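Long-range contacts in structure-specific endonuclease subunit slx1 (Schizosaccharomyces pombe, PDB 4ZDT), which cuts branched DNA near junctions with single-stranded DNA as the catalytic subunit of the slx1-slx4 endonuclease, and is represented here by its zinc-binding RING finger domain: residues K5-Y10 and S29-T34; V47-G52 and L61-F66; T25-I30 and T55-V60; R19-F24 and F66-F71. All coordinates share one frame; numbering follows the deposited sequence.

Contact 1. Residues K5-Y10 and S29-T34; sequences KCNLCY and SINHLT. With ZN (zinc ion), chain E.
The first zinc site of the RING finger is built where the C6-C9 turn meets H32: C6 SG, C9 SG and H32 ND1 hold the zinc ion, and C35, further along helix 33-40, is the fourth ligand. The bond from the imidazole is the shortest of the three, H32 ND1 lying 2.0 Å from zinc, and C9 SG comes up at the ring's edge near its plane. With SG turned anti to its backbone N (chi1 167°), C6 puts the sulfur on the metal and also within reach of three backbone N-H groups. L8 N, at 3.2 Å from C6 SG, and C9 N donate from within the turn, and H32 N reaches over from the other segment, nearly straight at 167° but long, 3.5 Å to C6 SG. These bonds would be expected to draw negative charge off the thiolate. H32 is also the N-cap residue of helix 33-40, so the zinc ligand sits right at the start of that helix. Beside the zinc, the backbone pairs through N7 N and I30 O, 3.0 Å apart, with the donor in the carbonyl plane. The N7 amide next to it is modelled tightly: its OD1 sits 2.5 Å from N31 ND2, short for a hydrogen bond, so the detail there is doubtful. A CxxC turn and a His-Cys pair sharing one zinc make the first site of a C4HC3 RING cross-brace.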
loop_
_atom_site.group_PDB
_atom_site.type_symbol
_atom_site.label_atom_id
_atom_site.label_comp_id
_atom_site.label_asym_id
_atom_site.label_seq_id
_atom_site.Cartn_x
_atom_site.Cartn_y
_atom_site.Cartn_z
ATOM N N LYS A 5 7.607 -18.766 0.573
ATOM C CA LYS A 5 7.513 -18.247 -0.781
ATOM C C LYS A 5 6.255 -17.405 -0.948
ATOM O O LYS A 5 5.163 -17.826 -0.543
ATOM C CB LYS A 5 7.452 -19.433 -1.739
ATOM C CG LYS A 5 7.662 -19.122 -3.203
ATOM C CD LYS A 5 7.767 -20.418 -4.006
ATOM C CE LYS A 5 8.501 -20.194 -5.323
ATOM N NZ LYS A 5 8.400 -21.364 -6.242
ATOM N N CYS A 6 6.387 -16.224 -1.544
ATOM C CA CYS A 6 5.201 -15.462 -1.915
ATOM C C CYS A 6 4.452 -16.174 -3.038
ATOM O O CYS A 6 5.044 -16.572 -4.044
ATOM C CB CYS A 6 5.545 -14.026 -2.330
ATOM S SG CYS A 6 4.158 -13.195 -3.156
ATOM N N ASN A 7 3.142 -16.308 -2.870
ATOM C CA ASN A 7 2.312 -17.025 -3.831
ATOM C C ASN A 7 1.888 -16.210 -5.055
ATOM O O ASN A 7 1.039 -16.654 -5.828
ATOM C CB ASN A 7 1.074 -17.602 -3.138
ATOM C CG ASN A 7 0.063 -16.535 -2.769
ATOM O OD1 ASN A 7 0.393 -15.351 -2.691
ATOM N ND2 ASN A 7 -1.178 -16.949 -2.540
ATOM N N LEU A 8 2.471 -15.028 -5.239
ATOM C CA LEU A 8 2.135 -14.219 -6.406
ATOM C C LEU A 8 3.355 -13.862 -7.255
ATOM O O LEU A 8 3.231 -13.710 -8.475
ATOM C CB LEU A 8 1.393 -12.938 -5.974
ATOM C CG LEU A 8 0.044 -13.126 -5.255
ATOM C CD1 LEU A 8 -0.470 -11.809 -4.646
ATOM C CD2 LEU A 8 -1.016 -13.737 -6.181
ATOM N N CYS A 9 4.522 -13.707 -6.609
ATOM C CA CYS A 9 5.755 -13.324 -7.304
ATOM C C CYS A 9 6.861 -14.383 -7.202
ATOM O O CYS A 9 7.899 -14.275 -7.871
ATOM C CB CYS A 9 6.270 -11.987 -6.785
ATOM S SG CYS A 9 7.256 -12.108 -5.297
ATOM N N TYR A 10 6.641 -15.377 -6.338
ATOM C CA TYR A 10 7.511 -16.554 -6.195
ATOM C C TYR A 10 8.902 -16.286 -5.615
ATOM O O TYR A 10 9.736 -17.208 -5.551
ATOM C CB TYR A 10 7.595 -17.363 -7.513
ATOM C CG TYR A 10 6.239 -17.535 -8.165
ATOM C CD1 TYR A 10 5.234 -18.283 -7.548
ATOM C CD2 TYR A 10 5.956 -16.925 -9.391
ATOM C CE1 TYR A 10 3.983 -18.417 -8.132
ATOM C CE2 TYR A 10 4.709 -17.063 -9.990
ATOM C CZ TYR A 10 3.726 -17.806 -9.349
ATOM O OH TYR A 10 2.484 -17.955 -9.924
ATOM N N SER A 29 -3.248 -18.781 2.330
ATOM C CA SER A 29 -2.497 -18.190 1.212
ATOM C C SER A 29 -1.553 -17.092 1.712
ATOM O O SER A 29 -2.011 -16.113 2.322
ATOM C CB SER A 29 -3.469 -17.582 0.203
ATOM O OG SER A 29 -2.763 -16.959 -0.856
ATOM N N ILE A 30 -0.253 -17.257 1.462
ATOM C CA ILE A 30 0.763 -16.335 1.957
ATOM C C ILE A 30 1.385 -15.543 0.796
ATOM O O ILE A 30 1.663 -16.098 -0.277
ATOM C CB ILE A 30 1.826 -17.049 2.846
ATOM C CG1 ILE A 30 1.150 -17.596 4.124
ATOM C CG2 ILE A 30 2.941 -16.081 3.263
ATOM C CD1 ILE A 30 1.999 -18.582 4.937
ATOM N N ASN A 31 1.610 -14.251 1.012
ATOM C CA ASN A 31 2.203 -13.402 -0.019
ATOM C C ASN A 31 2.685 -12.054 0.510
ATOM O O ASN A 31 2.277 -11.616 1.586
ATOM C CB ASN A 31 1.216 -13.191 -1.170
ATOM C CG ASN A 31 -0.218 -13.061 -0.691
ATOM O OD1 ASN A 31 -0.527 -12.222 0.155
ATOM N ND2 ASN A 31 -1.100 -13.892 -1.232
ATOM N N HIS A 32 3.556 -11.398 -0.257
ATOM C CA HIS A 32 4.086 -10.078 0.120
ATOM C C HIS A 32 2.908 -9.124 0.195
ATOM O O HIS A 32 1.994 -9.217 -0.615
ATOM C CB HIS A 32 5.033 -9.519 -0.956
ATOM C CG HIS A 32 6.368 -10.184 -1.016
ATOM N ND1 HIS A 32 6.737 -11.015 -2.055
ATOM C CD2 HIS A 32 7.435 -10.118 -0.186
ATOM C CE1 HIS A 32 7.975 -11.439 -1.851
ATOM N NE2 HIS A 32 8.419 -10.908 -0.726
ATOM N N LEU A 33 2.934 -8.210 1.162
ATOM C CA LEU A 33 1.907 -7.154 1.250
ATOM C C LEU A 33 1.767 -6.405 -0.051
ATOM O O LEU A 33 0.657 -6.231 -0.544
ATOM C CB LEU A 33 2.229 -6.156 2.369
ATOM C CG LEU A 33 2.207 -6.692 3.800
ATOM C CD1 LEU A 33 2.807 -5.667 4.756
ATOM C CD2 LEU A 33 0.737 -7.003 4.199
ATOM N N THR A 34 2.898 -5.951 -0.611
ATOM C CA THR A 34 2.839 -5.166 -1.842
ATOM C C THR A 34 2.306 -5.983 -3.003
ATOM O O THR A 34 1.497 -5.487 -3.776
ATOM C CB THR A 34 4.195 -4.502 -2.198
ATOM O OG1 THR A 34 5.216 -5.504 -2.201
ATOM C CG2 THR A 34 4.542 -3.480 -1.157
HETATM ZN ZN ZN E . 5.586 -11.318 -3.729
#

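Contact 2. Residues V47-G52 and L61-F66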
loop_
_atom_site.group_PDB
_atom_site.type_symbol
_atom_site.label_atom_id
_atom_site.label_comp_id
_atom_site.label_asym_id
_atom_site.label_seq_id
_atom_site.Cartn_x
_atom_site.Cartn_y
_atom_site.Cartn_z
ATOM N N VAL A 47 -3.707 3.345 -3.659
ATOM C CA VAL A 47 -2.587 2.762 -2.918
ATOM C C VAL A 47 -3.030 1.784 -1.802
ATOM O O VAL A 47 -2.271 0.882 -1.422
ATOM C CB VAL A 47 -1.618 3.848 -2.342
ATOM C CG1 VAL A 47 -0.758 4.501 -3.481
ATOM C CG2 VAL A 47 -2.364 4.936 -1.537
ATOM N N LEU A 48 -4.252 1.964 -1.303
ATOM C CA LEU A 48 -4.780 1.164 -0.194
ATOM C C LEU A 48 -5.990 0.346 -0.649
ATOM O O LEU A 48 -7.048 0.906 -0.938
ATOM C CB LEU A 48 -5.185 2.077 0.968
ATOM C CG LEU A 48 -5.804 1.458 2.233
ATOM C CD1 LEU A 48 -4.873 0.430 2.849
ATOM C CD2 LEU A 48 -6.054 2.571 3.229
ATOM N N PRO A 49 -5.841 -0.988 -0.721
ATOM C CA PRO A 49 -7.006 -1.800 -1.066
ATOM C C PRO A 49 -8.114 -1.682 -0.026
ATOM O O PRO A 49 -7.834 -1.521 1.163
ATOM C CB PRO A 49 -6.458 -3.237 -1.063
ATOM C CG PRO A 49 -4.951 -3.067 -1.253
ATOM C CD PRO A 49 -4.614 -1.793 -0.554
ATOM N N ILE A 50 -9.355 -1.744 -0.495
ATOM C CA ILE A 50 -10.529 -1.866 0.369
ATOM C C ILE A 50 -10.831 -3.347 0.652
ATOM O O ILE A 50 -10.987 -3.755 1.793
ATOM C CB ILE A 50 -11.776 -1.224 -0.304
ATOM C CG1 ILE A 50 -11.529 0.268 -0.652
ATOM C CG2 ILE A 50 -13.066 -1.433 0.559
ATOM C CD1 ILE A 50 -11.052 1.122 0.515
ATOM N N GLU A 51 -10.958 -4.126 -0.411
ATOM C CA GLU A 51 -11.260 -5.558 -0.308
ATOM C C GLU A 51 -10.638 -6.271 -1.507
ATOM O O GLU A 51 -10.202 -5.627 -2.464
ATOM C CB GLU A 51 -12.790 -5.767 -0.326
ATOM C CG GLU A 51 -13.444 -5.356 -1.644
ATOM C CD GLU A 51 -14.934 -5.682 -1.704
ATOM O OE1 GLU A 51 -15.463 -6.374 -0.804
ATOM O OE2 GLU A 51 -15.583 -5.234 -2.665
ATOM N N GLY A 52 -10.606 -7.594 -1.478
ATOM C CA GLY A 52 -10.121 -8.332 -2.643
ATOM C C GLY A 52 -10.444 -9.804 -2.490
ATOM O O GLY A 52 -10.742 -10.267 -1.388
ATOM N N LEU A 61 -12.606 -10.659 0.868
ATOM C CA LEU A 61 -12.387 -10.174 2.226
ATOM C C LEU A 61 -11.877 -8.751 2.185
ATOM O O LEU A 61 -11.400 -8.306 1.145
ATOM C CB LEU A 61 -11.377 -11.063 2.957
ATOM C CG LEU A 61 -11.723 -12.562 2.947
ATOM C CD1 LEU A 61 -10.547 -13.318 3.533
ATOM C CD2 LEU A 61 -13.007 -12.835 3.739
ATOM N N ARG A 62 -11.977 -8.049 3.313
ATOM C CA ARG A 62 -11.458 -6.683 3.412
ATOM C C ARG A 62 -9.960 -6.761 3.650
ATOM O O ARG A 62 -9.466 -7.756 4.202
ATOM C CB ARG A 62 -12.129 -5.954 4.577
ATOM C CG ARG A 62 -13.601 -5.660 4.318
ATOM C CD ARG A 62 -14.361 -5.196 5.567
ATOM N NE ARG A 62 -15.763 -4.957 5.188
ATOM C CZ ARG A 62 -16.676 -4.318 5.940
ATOM N NH1 ARG A 62 -16.360 -3.852 7.139
ATOM N NH2 ARG A 62 -17.910 -4.156 5.476
ATOM N N TRP A 63 -9.256 -5.698 3.271
ATOM C CA TRP A 63 -7.799 -5.647 3.332
ATOM C C TRP A 63 -7.284 -6.059 4.693
ATOM O O TRP A 63 -6.337 -6.840 4.807
ATOM C CB TRP A 63 -7.291 -4.231 2.975
ATOM C CG TRP A 63 -5.785 -4.126 3.035
ATOM C CD1 TRP A 63 -5.036 -3.369 3.901
ATOM C CD2 TRP A 63 -4.851 -4.861 2.236
ATOM N NE1 TRP A 63 -3.684 -3.572 3.668
ATOM C CE2 TRP A 63 -3.548 -4.479 2.647
ATOM C CE3 TRP A 63 -4.987 -5.800 1.203
ATOM C CZ2 TRP A 63 -2.391 -5.015 2.067
ATOM C CZ3 TRP A 63 -3.817 -6.323 0.609
ATOM C CH2 TRP A 63 -2.546 -5.928 1.051
ATOM N N ARG A 64 -7.903 -5.524 5.740
ATOM C CA ARG A 64 -7.463 -5.779 7.109
ATOM C C ARG A 64 -7.366 -7.268 7.438
ATOM O O ARG A 64 -6.460 -7.695 8.154
ATOM C CB ARG A 64 -8.394 -5.085 8.106
ATOM C CG ARG A 64 -7.742 -4.756 9.439
ATOM C CD ARG A 64 -8.625 -3.843 10.275
ATOM N NE ARG A 64 -8.489 -2.439 9.890
ATOM C CZ ARG A 64 -7.493 -1.651 10.280
ATOM N NH1 ARG A 64 -6.541 -2.124 11.072
ATOM N NH2 ARG A 64 -7.448 -0.387 9.878
ATOM N N GLU A 65 -8.303 -8.051 6.915
ATOM C CA GLU A 65 -8.362 -9.477 7.204
ATOM C C GLU A 65 -7.055 -10.192 6.863
ATOM O O GLU A 65 -6.740 -11.227 7.451
ATOM C CB GLU A 65 -9.525 -10.128 6.452
ATOM C CG GLU A 65 -10.826 -10.170 7.238
ATOM C CD GLU A 65 -11.651 -8.910 7.068
ATOM O OE1 GLU A 65 -12.177 -8.688 5.958
ATOM O OE2 GLU A 65 -11.773 -8.141 8.046
ATOM N N PHE A 66 -6.297 -9.645 5.916
ATOM C CA PHE A 66 -5.041 -10.282 5.504
ATOM C C PHE A 66 -3.864 -9.907 6.395
ATOM O O PHE A 66 -2.747 -10.420 6.221
ATOM C CB PHE A 66 -4.755 -9.982 4.029
ATOM C CG PHE A 66 -5.796 -10.531 3.099
ATOM C CD1 PHE A 66 -5.719 -11.855 2.659
ATOM C CD2 PHE A 66 -6.845 -9.721 2.641
ATOM C CE1 PHE A 66 -6.677 -12.364 1.789
ATOM C CE2 PHE A 66 -7.806 -10.223 1.776
ATOM C CZ PHE A 66 -7.719 -11.559 1.353
#
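P49 lies over one face of the W63 indole, its CG 3.9 Å from the centre of the six-membered ring and only 21° off the normal, a CH-pi contact. L48 CD1 reaches W63 CD1 at 3.9 Å. W63 takes up this position because CG is anti to its backbone N (chi1 180°), which swings the indole back toward P49 and A37 of helix 33-40; its NE1 bonds to the carbonyl oxygen of L29 of the slx4 chain. One step out, the backbone next to P49 holds W63: W63 N donates to I50 O at 3.0 Å, approaching from above the carbonyl plane rather than on a lone pair. Beyond that, G52 and L61 form a hydrogen-bonded antiparallel pair, G52 N to L61 O 2.8 Å and L61 N to G52 O 3.0 Å. E65 OE1 in turn accepts R62 N at 2.7 Å, tying the 3-10 turn 63-66 to the strand before it. This is the base of the beta hairpin 51-53/60-62, whose far end holds the C54-C57 zinc knuckle of the RING finger.

Contact 3. Residues T25-I30 and T55-V60; sequences TDCNSI and TKCKRV. With ZN (zinc ion), chain F.
C27 and C57 bring the second RING zinc site together, each giving a sulfur to the zinc ion, with C22 and C54 completing the Cys4 set. This is the compact part: C27 SG and C57 SG bind the metal at 2.4 and 2.3 Å, and the two CB atoms lie 3.7 Å apart. Toward solvent the contact thins to long polar side chains. K56, extended throughout, runs alongside C27, its CB 3.7 Å from C27 SG, and at its end K56 NZ donates to C27 O, 2.8 Å away, in the carbonyl plane. On another edge R59 grips D26 end-on, the carboxylate and guanidinium nearly coplanar (13°), each oxygen using its syn lone pair. F24 adds a cation-pi contact to that guanidinium. With a leucine in place of R59, D26 would probably be left without its counter-charge and C57 SG without a side-chain donor. R59 NH1 in fact serves two acceptors, D26 OD1 at 3.0 Å and C57 SG at 3.4 Å, while R59 NH2 meets D26 OD2 at 2.8 Å.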
loop_
_atom_site.group_PDB
_atom_site.type_symbol
_atom_site.label_atom_id
_atom_site.label_comp_id
_atom_site.label_asym_id
_atom_site.label_seq_id
_atom_site.Cartn_x
_atom_site.Cartn_y
_atom_site.Cartn_z
ATOM N N THR A 25 -7.479 -20.854 8.052
ATOM C CA THR A 25 -6.460 -21.911 8.126
ATOM C C THR A 25 -6.652 -22.936 7.007
ATOM O O THR A 25 -5.674 -23.529 6.547
ATOM C CB THR A 25 -6.447 -22.556 9.497
ATOM O OG1 THR A 25 -6.358 -21.517 10.470
ATOM C CG2 THR A 25 -5.227 -23.472 9.676
ATOM N N ASP A 26 -7.894 -23.103 6.533
ATOM C CA ASP A 26 -8.156 -24.025 5.429
ATOM C C ASP A 26 -7.543 -23.542 4.128
ATOM O O ASP A 26 -7.481 -24.291 3.162
ATOM C CB ASP A 26 -9.662 -24.360 5.257
ATOM C CG ASP A 26 -10.523 -23.154 4.803
ATOM O OD1 ASP A 26 -10.052 -22.311 3.999
ATOM O OD2 ASP A 26 -11.699 -23.087 5.218
ATOM N N CYS A 27 -7.070 -22.294 4.120
ATOM C CA CYS A 27 -6.494 -21.706 2.922
ATOM C C CYS A 27 -5.049 -21.278 3.187
ATOM O O CYS A 27 -4.119 -21.812 2.572
ATOM C CB CYS A 27 -7.330 -20.505 2.472
ATOM S SG CYS A 27 -6.541 -19.608 1.137
ATOM N N ASN A 28 -4.883 -20.311 4.096
ATOM C CA ASN A 28 -3.577 -19.815 4.532
ATOM C C ASN A 28 -2.663 -19.364 3.376
ATOM O O ASN A 28 -1.455 -19.551 3.436
ATOM C CB ASN A 28 -2.877 -20.863 5.441
ATOM C CG ASN A 28 -1.747 -20.273 6.258
ATOM O OD1 ASN A 28 -1.884 -19.194 6.826
ATOM N ND2 ASN A 28 -0.617 -20.979 6.316
ATOM N N SER A 29 -3.248 -18.781 2.330
ATOM C CA SER A 29 -2.497 -18.190 1.212
ATOM C C SER A 29 -1.553 -17.092 1.712
ATOM O O SER A 29 -2.011 -16.113 2.322
ATOM C CB SER A 29 -3.469 -17.582 0.203
ATOM O OG SER A 29 -2.763 -16.959 -0.856
ATOM N N ILE A 30 -0.253 -17.257 1.462
ATOM C CA ILE A 30 0.763 -16.335 1.957
ATOM C C ILE A 30 1.385 -15.543 0.796
ATOM O O ILE A 30 1.663 -16.098 -0.277
ATOM C CB ILE A 30 1.826 -17.049 2.846
ATOM C CG1 ILE A 30 1.150 -17.596 4.124
ATOM C CG2 ILE A 30 2.941 -16.081 3.263
ATOM C CD1 ILE A 30 1.999 -18.582 4.937
ATOM N N THR A 55 -6.845 -15.381 -4.001
ATOM C CA THR A 55 -6.727 -16.155 -5.244
ATOM C C THR A 55 -6.786 -17.680 -5.023
ATOM O O THR A 55 -7.105 -18.444 -5.950
ATOM C CB THR A 55 -5.490 -15.748 -6.070
ATOM O OG1 THR A 55 -5.665 -16.199 -7.413
ATOM C CG2 THR A 55 -4.225 -16.351 -5.504
ATOM N N LYS A 56 -6.500 -18.101 -3.797
ATOM C CA LYS A 56 -6.475 -19.514 -3.444
ATOM C C LYS A 56 -7.896 -19.997 -3.070
ATOM O O LYS A 56 -8.464 -20.827 -3.786
ATOM C CB LYS A 56 -5.406 -19.779 -2.362
ATOM C CG LYS A 56 -5.118 -21.276 -2.077
ATOM C CD LYS A 56 -4.123 -21.495 -0.920
ATOM C CE LYS A 56 -3.820 -23.006 -0.706
ATOM N NZ LYS A 56 -2.921 -23.269 0.460
ATOM N N CYS A 57 -8.507 -19.439 -2.013
ATOM C CA CYS A 57 -9.850 -19.887 -1.586
ATOM C C CYS A 57 -11.052 -19.174 -2.239
ATOM O O CYS A 57 -12.195 -19.614 -2.081
ATOM C CB CYS A 57 -9.983 -19.820 -0.064
ATOM S SG CYS A 57 -10.069 -18.095 0.562
ATOM N N LYS A 58 -10.802 -18.079 -2.956
ATOM C CA LYS A 58 -11.867 -17.286 -3.614
ATOM C C LYS A 58 -12.810 -16.527 -2.688
ATOM O O LYS A 58 -13.807 -15.996 -3.158
ATOM C CB LYS A 58 -12.724 -18.130 -4.598
ATOM C CG LYS A 58 -11.943 -19.059 -5.517
ATOM C CD LYS A 58 -10.926 -18.318 -6.373
ATOM C CE LYS A 58 -10.311 -19.275 -7.388
ATOM N NZ LYS A 58 -9.180 -18.634 -8.100
ATOM N N ARG A 59 -12.541 -16.474 -1.387
ATOM C CA ARG A 59 -13.359 -15.621 -0.510
ATOM C C ARG A 59 -13.039 -14.151 -0.815
ATOM O O ARG A 59 -11.915 -13.838 -1.212
ATOM C CB ARG A 59 -13.078 -15.900 0.963
ATOM C CG ARG A 59 -13.511 -17.293 1.477
ATOM C CD ARG A 59 -13.006 -17.458 2.910
ATOM N NE ARG A 59 -13.431 -18.687 3.599
ATOM C CZ ARG A 59 -12.694 -19.789 3.697
ATOM N NH1 ARG A 59 -11.490 -19.861 3.107
ATOM N NH2 ARG A 59 -13.163 -20.836 4.373
ATOM N N VAL A 60 -14.021 -13.259 -0.647
ATOM C CA VAL A 60 -13.784 -11.818 -0.873
ATOM C C VAL A 60 -13.781 -11.134 0.468
ATOM O O VAL A 60 -14.823 -11.048 1.140
ATOM C CB VAL A 60 -14.845 -11.185 -1.805
ATOM C CG1 VAL A 60 -14.614 -9.683 -1.943
ATOM C CG2 VAL A 60 -14.790 -11.845 -3.177
HETATM ZN ZN ZN F . -7.869 -17.656 1.134
HETATM O O HOH W 1 -5.523 -24.896 1.428
#

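Contact 4. Residues R19-F24 and F66-F71; sequences RANCPF and FLSTVF. With ZN (zinc ion), chain F.
N21 and F66 tie the C-terminal tail of the RING finger to strand 20-21: N21 N donates to F66 O on a lone pair, 3.1 Å away, and F66 O also lies 3.4 Å from A20 CA in a CA-H...O contact. In return F66 CA makes a CA-H...O contact to N21 O. With CG set between its backbone N and carbonyl carbon (chi1 77°), the N21 side chain, though its first bond leaves away from the tail, bends round until OD1 stands 2.8 Å from S68 OG and near T69 CG2. N21 ND2 turns to its own neighbour and makes a weak bond to C22 O. An alanine in place of N21 takes the amide away from S68 OG, and the water it shares with R19 O would probably lose one of its partners, leaving the tail less firmly held. R19 sends its guanidinium off to E17 O; toward the tail it offers backbone, and one water accepts from R19 N and pairs with T69 OG1. The F66 ring, CG anti to its carbonyl carbon (chi1 -63°), lies against the zinc ligand C22 and comes obliquely at its backbone, where F66 CD1 sits 3.9 Å from C22 CA.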
loop_
_atom_site.group_PDB
_atom_site.type_symbol
_atom_site.label_atom_id
_atom_site.label_comp_id
_atom_site.label_asym_id
_atom_site.label_seq_id
_atom_site.Cartn_x
_atom_site.Cartn_y
_atom_site.Cartn_z
ATOM N N ARG A 19 4.183 -9.976 5.990
ATOM C CA ARG A 19 3.538 -10.733 4.912
ATOM C C ARG A 19 2.041 -10.941 5.128
ATOM O O ARG A 19 1.590 -11.182 6.247
ATOM C CB ARG A 19 4.232 -12.085 4.725
ATOM C CG ARG A 19 3.760 -13.164 5.686
ATOM C CD ARG A 19 4.912 -14.053 6.126
ATOM N NE ARG A 19 6.043 -13.276 6.629
ATOM C CZ ARG A 19 7.232 -13.790 6.942
ATOM N NH1 ARG A 19 7.434 -15.099 6.811
ATOM N NH2 ARG A 19 8.205 -13.008 7.393
ATOM N N ALA A 20 1.281 -10.851 4.041
ATOM C CA ALA A 20 -0.153 -11.100 4.078
ATOM C C ALA A 20 -0.399 -12.593 4.177
ATOM O O ALA A 20 0.363 -13.392 3.609
ATOM C CB ALA A 20 -0.811 -10.556 2.830
ATOM N N ASN A 21 -1.450 -12.955 4.916
ATOM C CA ASN A 21 -1.993 -14.306 4.894
ATOM C C ASN A 21 -3.516 -14.291 4.986
ATOM O O ASN A 21 -4.101 -13.539 5.774
ATOM C CB ASN A 21 -1.398 -15.201 5.990
ATOM C CG ASN A 21 -1.981 -14.915 7.348
ATOM O OD1 ASN A 21 -1.689 -13.881 7.961
ATOM N ND2 ASN A 21 -2.845 -15.818 7.821
ATOM N N CYS A 22 -4.144 -15.120 4.163
ATOM C CA CYS A 22 -5.569 -15.352 4.268
ATOM C C CYS A 22 -5.830 -15.898 5.669
ATOM O O CYS A 22 -5.169 -16.843 6.100
ATOM C CB CYS A 22 -6.020 -16.340 3.204
ATOM S SG CYS A 22 -7.804 -16.656 3.173
ATOM N N PRO A 23 -6.780 -15.280 6.398
ATOM C CA PRO A 23 -6.975 -15.623 7.813
ATOM C C PRO A 23 -7.632 -16.980 8.033
ATOM O O PRO A 23 -7.758 -17.386 9.177
ATOM C CB PRO A 23 -7.895 -14.488 8.339
ATOM C CG PRO A 23 -8.696 -14.069 7.124
ATOM C CD PRO A 23 -7.733 -14.246 5.928
ATOM N N PHE A 24 -8.058 -17.657 6.969
ATOM C CA PHE A 24 -8.675 -18.969 7.113
ATOM C C PHE A 24 -7.599 -20.064 7.003
ATOM O O PHE A 24 -6.906 -20.167 6.002
ATOM C CB PHE A 24 -9.818 -19.173 6.105
ATOM C CG PHE A 24 -10.991 -18.243 6.355
ATOM C CD1 PHE A 24 -11.015 -16.960 5.798
ATOM C CD2 PHE A 24 -12.018 -18.620 7.217
ATOM C CE1 PHE A 24 -12.108 -16.073 6.055
ATOM C CE2 PHE A 24 -13.096 -17.740 7.503
ATOM C CZ PHE A 24 -13.130 -16.468 6.914
ATOM N N PHE A 66 -6.297 -9.645 5.916
ATOM C CA PHE A 66 -5.041 -10.282 5.504
ATOM C C PHE A 66 -3.864 -9.907 6.395
ATOM O O PHE A 66 -2.747 -10.420 6.221
ATOM C CB PHE A 66 -4.755 -9.982 4.029
ATOM C CG PHE A 66 -5.796 -10.531 3.099
ATOM C CD1 PHE A 66 -5.719 -11.855 2.659
ATOM C CD2 PHE A 66 -6.845 -9.721 2.641
ATOM C CE1 PHE A 66 -6.677 -12.364 1.789
ATOM C CE2 PHE A 66 -7.806 -10.223 1.776
ATOM C CZ PHE A 66 -7.719 -11.559 1.353
ATOM N N LEU A 67 -4.123 -9.074 7.405
ATOM C CA LEU A 67 -3.047 -8.553 8.244
ATOM C C LEU A 67 -2.923 -9.218 9.617
ATOM O O LEU A 67 -2.478 -8.563 10.559
ATOM C CB LEU A 67 -3.215 -7.018 8.420
ATOM C CG LEU A 67 -3.345 -6.148 7.158
ATOM C CD1 LEU A 67 -3.539 -4.678 7.488
ATOM C CD2 LEU A 67 -2.139 -6.326 6.236
ATOM N N SER A 68 -3.264 -10.507 9.749
ATOM C CA SER A 68 -3.290 -11.141 11.094
ATOM C C SER A 68 -1.940 -11.224 11.795
ATOM O O SER A 68 -1.885 -11.319 13.016
ATOM C CB SER A 68 -3.936 -12.539 11.076
ATOM O OG SER A 68 -3.135 -13.447 10.332
ATOM N N THR A 69 -0.844 -11.188 11.046
ATOM C CA THR A 69 0.456 -11.350 11.677
ATOM C C THR A 69 1.237 -10.047 11.724
ATOM O O THR A 69 2.317 -9.988 12.301
ATOM C CB THR A 69 1.297 -12.445 10.994
ATOM O OG1 THR A 69 1.623 -12.045 9.649
ATOM C CG2 THR A 69 0.511 -13.801 10.969
ATOM N N VAL A 70 0.683 -8.997 11.126
ATOM C CA VAL A 70 1.408 -7.737 10.985
ATOM C C VAL A 70 1.573 -6.980 12.318
ATOM O O VAL A 70 2.645 -6.406 12.603
ATOM C CB VAL A 70 0.721 -6.872 9.912
ATOM C CG1 VAL A 70 1.082 -5.400 10.055
ATOM C CG2 VAL A 70 1.071 -7.417 8.531
ATOM N N PHE A 71 0.527 -6.984 13.137
ATOM C CA PHE A 71 0.525 -6.172 14.356
ATOM C C PHE A 71 0.952 -6.911 15.628
ATOM O O PHE A 71 1.214 -6.274 16.651
ATOM C CB PHE A 71 -0.867 -5.571 14.563
ATOM C CG PHE A 71 -1.362 -4.781 13.393
ATOM C CD1 PHE A 71 -0.719 -3.601 13.008
ATOM C CD2 PHE A 71 -2.482 -5.205 12.681
ATOM C CE1 PHE A 71 -1.183 -2.853 11.917
ATOM C CE2 PHE A 71 -2.962 -4.458 11.594
ATOM C CZ PHE A 71 -2.303 -3.276 11.209
HETATM ZN ZN ZN F . -7.869 -17.656 1.134
HETATM O O HOH W 2 -0.511 -10.755 8.012
HETATM O O HOH W 3 3.673 -10.071 8.886
HETATM O O HOH W 4 0.803 -13.251 7.675
HETATM O O HOH W 5 -4.397 -12.530 8.092
#

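In the fold
All four contacts crowd into one small domain, their centres 11 to 15 Å apart. Contact 1 carries three ligands of one zinc; contacts 3 and 4 bring C27, C57 and C22 to the other, and contacts 1 and 3 share S29 and I30. Contact 2 follows contact 1 along the chain, past helix 33-40, and lies across the domain's centre from it. Contacts 2 and 3 interleave, and both are nested inside the loop closed by contact 4, which shares F66 with contact 2. Strands 20-21 and 30-31 pair between contacts 4 and 1. Ligand pairs of the two zincs alternate along the chain, contact 1 crossing contact 4: the RING cross-brace. Contacts 1, 2 and 4 also reach slx4.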